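PDB 4Z80: EGF family domain-containing protein from Toxoplasma gondii, which is the parasite membrane protein AMA4, which binds a RON2-family peptide and probably contributes to the moving junction of host-cell invasion. Local coordinates for residues R116-N124 / E288-T296. Numbering follows the deposited sequence.
Sequences RWKNEIHAN and ECRLLGYHT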
# COMPACT_ATOMS: atom_id res chain seq x y z
N ARG A 116 -4.16 14.39 -2.33
CA ARG A 116 -3.27 14.58 -3.47
C ARG A 116 -2.72 13.25 -4.00
O ARG A 116 -2.48 13.11 -5.20
CB ARG A 116 -2.14 15.54 -3.07
CG ARG A 116 -1.05 15.73 -4.09
CD ARG A 116 -1.48 16.54 -5.31
NE ARG A 116 -0.26 16.77 -6.07
CZ ARG A 116 0.57 17.80 -5.89
NH1 ARG A 116 0.26 18.79 -5.06
NH2 ARG A 116 1.69 17.83 -6.58
N TRP A 117 -2.51 12.27 -3.11
CA TRP A 117 -1.93 10.99 -3.50
C TRP A 117 -2.72 10.29 -4.60
O TRP A 117 -2.17 9.47 -5.32
CB TRP A 117 -1.80 10.05 -2.29
CG TRP A 117 -3.12 9.55 -1.75
CD1 TRP A 117 -3.85 10.11 -0.75
CD2 TRP A 117 -3.85 8.40 -2.20
NE1 TRP A 117 -5.00 9.37 -0.54
CE2 TRP A 117 -5.02 8.32 -1.42
CE3 TRP A 117 -3.62 7.43 -3.17
CZ2 TRP A 117 -5.96 7.30 -1.59
CZ3 TRP A 117 -4.56 6.42 -3.34
CH2 TRP A 117 -5.71 6.37 -2.55
N LYS A 118 -4.00 10.63 -4.74
CA LYS A 118 -4.86 9.95 -5.71
C LYS A 118 -4.52 10.27 -7.16
O LYS A 118 -4.90 9.51 -8.05
CB LYS A 118 -6.32 10.29 -5.44
CG LYS A 118 -6.82 9.74 -4.13
CD LYS A 118 -8.28 10.05 -3.93
CE LYS A 118 -8.76 9.57 -2.58
NZ LYS A 118 -10.17 9.95 -2.34
N ASN A 119 -3.85 11.39 -7.40
CA ASN A 119 -3.39 11.69 -8.75
C ASN A 119 -2.28 10.72 -9.14
O ASN A 119 -1.54 10.23 -8.28
CB ASN A 119 -2.86 13.12 -8.87
CG ASN A 119 -3.91 14.17 -8.57
OD1 ASN A 119 -5.08 13.86 -8.33
ND2 ASN A 119 -3.48 15.43 -8.57
N GLU A 120 -2.15 10.41 -10.43
CA GLU A 120 -1.10 9.51 -10.86
C GLU A 120 0.29 10.11 -10.68
O GLU A 120 0.47 11.33 -10.59
CB GLU A 120 -1.29 9.11 -12.32
CG GLU A 120 -2.36 8.06 -12.52
CD GLU A 120 -2.41 7.53 -13.93
OE1 GLU A 120 -1.54 7.91 -14.75
OE2 GLU A 120 -3.31 6.73 -14.23
N ILE A 121 1.28 9.23 -10.66
CA ILE A 121 2.68 9.63 -10.64
C ILE A 121 3.14 10.21 -11.97
O ILE A 121 2.46 10.06 -13.00
CB ILE A 121 3.60 8.42 -10.28
CG1 ILE A 121 3.54 7.33 -11.37
CG2 ILE A 121 3.20 7.86 -8.92
CD1 ILE A 121 4.49 6.15 -11.13
N HIS A 122 4.29 10.88 -11.93
CA HIS A 122 4.97 11.36 -13.12
C HIS A 122 6.41 10.84 -13.07
O HIS A 122 7.34 11.59 -12.78
CB HIS A 122 4.95 12.89 -13.19
CG HIS A 122 5.50 13.44 -14.47
ND1 HIS A 122 4.73 14.15 -15.37
CD2 HIS A 122 6.74 13.36 -15.02
CE1 HIS A 122 5.47 14.49 -16.41
NE2 HIS A 122 6.69 14.02 -16.23
N ALA A 123 6.59 9.55 -13.32
CA ALA A 123 7.91 8.95 -13.22
C ALA A 123 8.67 8.92 -14.55
O ALA A 123 9.70 8.26 -14.67
CB ALA A 123 7.81 7.53 -12.66
N ASN A 124 8.17 9.65 -15.55
CA ASN A 124 8.81 9.75 -16.87
C ASN A 124 8.86 8.38 -17.55
O ASN A 124 9.92 7.91 -17.98
CB ASN A 124 10.20 10.36 -16.75
CG ASN A 124 10.18 11.76 -16.16
OD1 ASN A 124 9.44 12.62 -16.63
ND2 ASN A 124 10.97 11.98 -15.12
N GLU A 288 -12.52 0.36 -2.93
CA GLU A 288 -11.52 0.68 -3.94
C GLU A 288 -10.11 0.26 -3.51
O GLU A 288 -9.67 0.56 -2.40
CB GLU A 288 -11.53 2.17 -4.27
CG GLU A 288 -10.51 2.52 -5.35
CD GLU A 288 -10.68 3.91 -5.92
OE1 GLU A 288 -11.36 4.74 -5.27
OE2 GLU A 288 -10.15 4.17 -7.01
N CYS A 289 -9.42 -0.44 -4.41
CA CYS A 289 -8.02 -0.81 -4.25
C CYS A 289 -7.21 -0.03 -5.28
O CYS A 289 -7.40 -0.21 -6.48
CB CYS A 289 -7.82 -2.32 -4.43
SG CYS A 289 -6.11 -2.90 -4.35
N ARG A 290 -6.32 0.84 -4.81
CA ARG A 290 -5.52 1.69 -5.70
C ARG A 290 -4.03 1.40 -5.48
O ARG A 290 -3.52 1.57 -4.38
CB ARG A 290 -5.81 3.16 -5.44
CG ARG A 290 -5.33 4.07 -6.55
CD ARG A 290 -6.39 4.19 -7.65
NE ARG A 290 -5.91 4.98 -8.78
CZ ARG A 290 -5.77 6.30 -8.75
NH1 ARG A 290 -6.06 6.97 -7.65
NH2 ARG A 290 -5.33 6.94 -9.82
N LEU A 291 -3.36 0.95 -6.53
CA LEU A 291 -1.92 0.71 -6.48
C LEU A 291 -1.18 2.05 -6.43
O LEU A 291 -1.59 2.99 -7.11
CB LEU A 291 -1.46 -0.10 -7.69
CG LEU A 291 -2.11 -1.47 -7.86
CD1 LEU A 291 -1.61 -2.10 -9.14
CD2 LEU A 291 -1.85 -2.39 -6.68
N LEU A 292 -0.13 2.11 -5.62
CA LEU A 292 0.75 3.27 -5.57
C LEU A 292 2.00 2.99 -6.39
O LEU A 292 2.52 1.87 -6.40
CB LEU A 292 1.14 3.61 -4.14
CG LEU A 292 -0.02 3.87 -3.16
CD1 LEU A 292 0.53 4.11 -1.76
CD2 LEU A 292 -0.87 5.03 -3.61
N GLY A 293 2.50 4.01 -7.08
CA GLY A 293 3.64 3.83 -7.96
C GLY A 293 4.99 3.95 -7.26
O GLY A 293 6.02 3.59 -7.81
N TYR A 294 4.96 4.46 -6.03
CA TYR A 294 6.17 4.74 -5.27
C TYR A 294 6.17 4.02 -3.93
O TYR A 294 5.13 3.93 -3.25
CB TYR A 294 6.29 6.24 -5.02
CG TYR A 294 6.52 7.13 -6.23
CD1 TYR A 294 7.35 6.74 -7.26
CD2 TYR A 294 5.91 8.37 -6.31
CE1 TYR A 294 7.58 7.57 -8.36
CE2 TYR A 294 6.13 9.21 -7.39
CZ TYR A 294 6.96 8.81 -8.41
OH TYR A 294 7.18 9.65 -9.50
N HIS A 295 7.35 3.52 -3.54
CA HIS A 295 7.56 2.87 -2.25
C HIS A 295 7.84 3.86 -1.13
O HIS A 295 7.64 3.56 0.04
CB HIS A 295 8.71 1.88 -2.33
CG HIS A 295 8.47 0.75 -3.28
ND1 HIS A 295 7.69 -0.34 -2.97
CD2 HIS A 295 8.91 0.55 -4.55
CE1 HIS A 295 7.66 -1.17 -4.00
NE2 HIS A 295 8.40 -0.65 -4.97
N THR A 296 8.32 5.04 -1.51
CA THR A 296 8.66 6.09 -0.54
C THR A 296 7.46 6.39 0.35
O THR A 296 6.34 6.56 -0.15
CB THR A 296 9.12 7.38 -1.26
OG1 THR A 296 10.31 7.12 -2.02
CG2 THR A 296 9.41 8.48 -0.27
O HOH W 1 -4.32 5.35 -12.09
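The guanidinium group of Arg-290 and the backbone carbonyl of Lys-118 make the direct polar link between strand 289-291, an outermost strand of its antiparallel sheet, and segment 116-124, a short 3-10 turn followed by irregular chain. NH1 donates to Lys-118 O at 2.8 Å, meeting a lone pair in the carbonyl plane, while NH2 adds a weak, more bent bond to the same oxygen. The arginine reaches it because its chain turns about the CB-CG bond (chi2 86°) after leaving the backbone with CG anti to N. On its other side NH2 gives a hydrogen bond of 2.9 Å to a water, which in turn donates to Glu-120 OE2, so the opposite charges are joined through solvent with NH2 and OE2 4.9 Å apart. Glu-120 OE1 is taken by the backbone N of Tyr-220.

Apolar packing flanks this link. Toward the strand, Leu-292 CD2 lies 3.7 Å from Trp-117 CE3, and Arg-290 CG comes up to the edge of the indole, one face of which carries Lys-118 CG; Met-281 of strand 280-283 touches both Trp-117 and Leu-292. Further along, Ile-121 sets CG2 over one face of the Tyr-294 ring, a CH-pi contact 3.9 Å from the centroid, and rests CD1 on Gly-293 CA at 4.0 Å. The phenol OH is hydrogen-bonded to Glu-149.

The carbonyl oxygen and the water both sit in the plane of the buried guanidinium, which should hold its rotation, and the nearby carboxylate probably offsets its charge, tying a long loop to the edge strand, which belongs to the AMA1-family region.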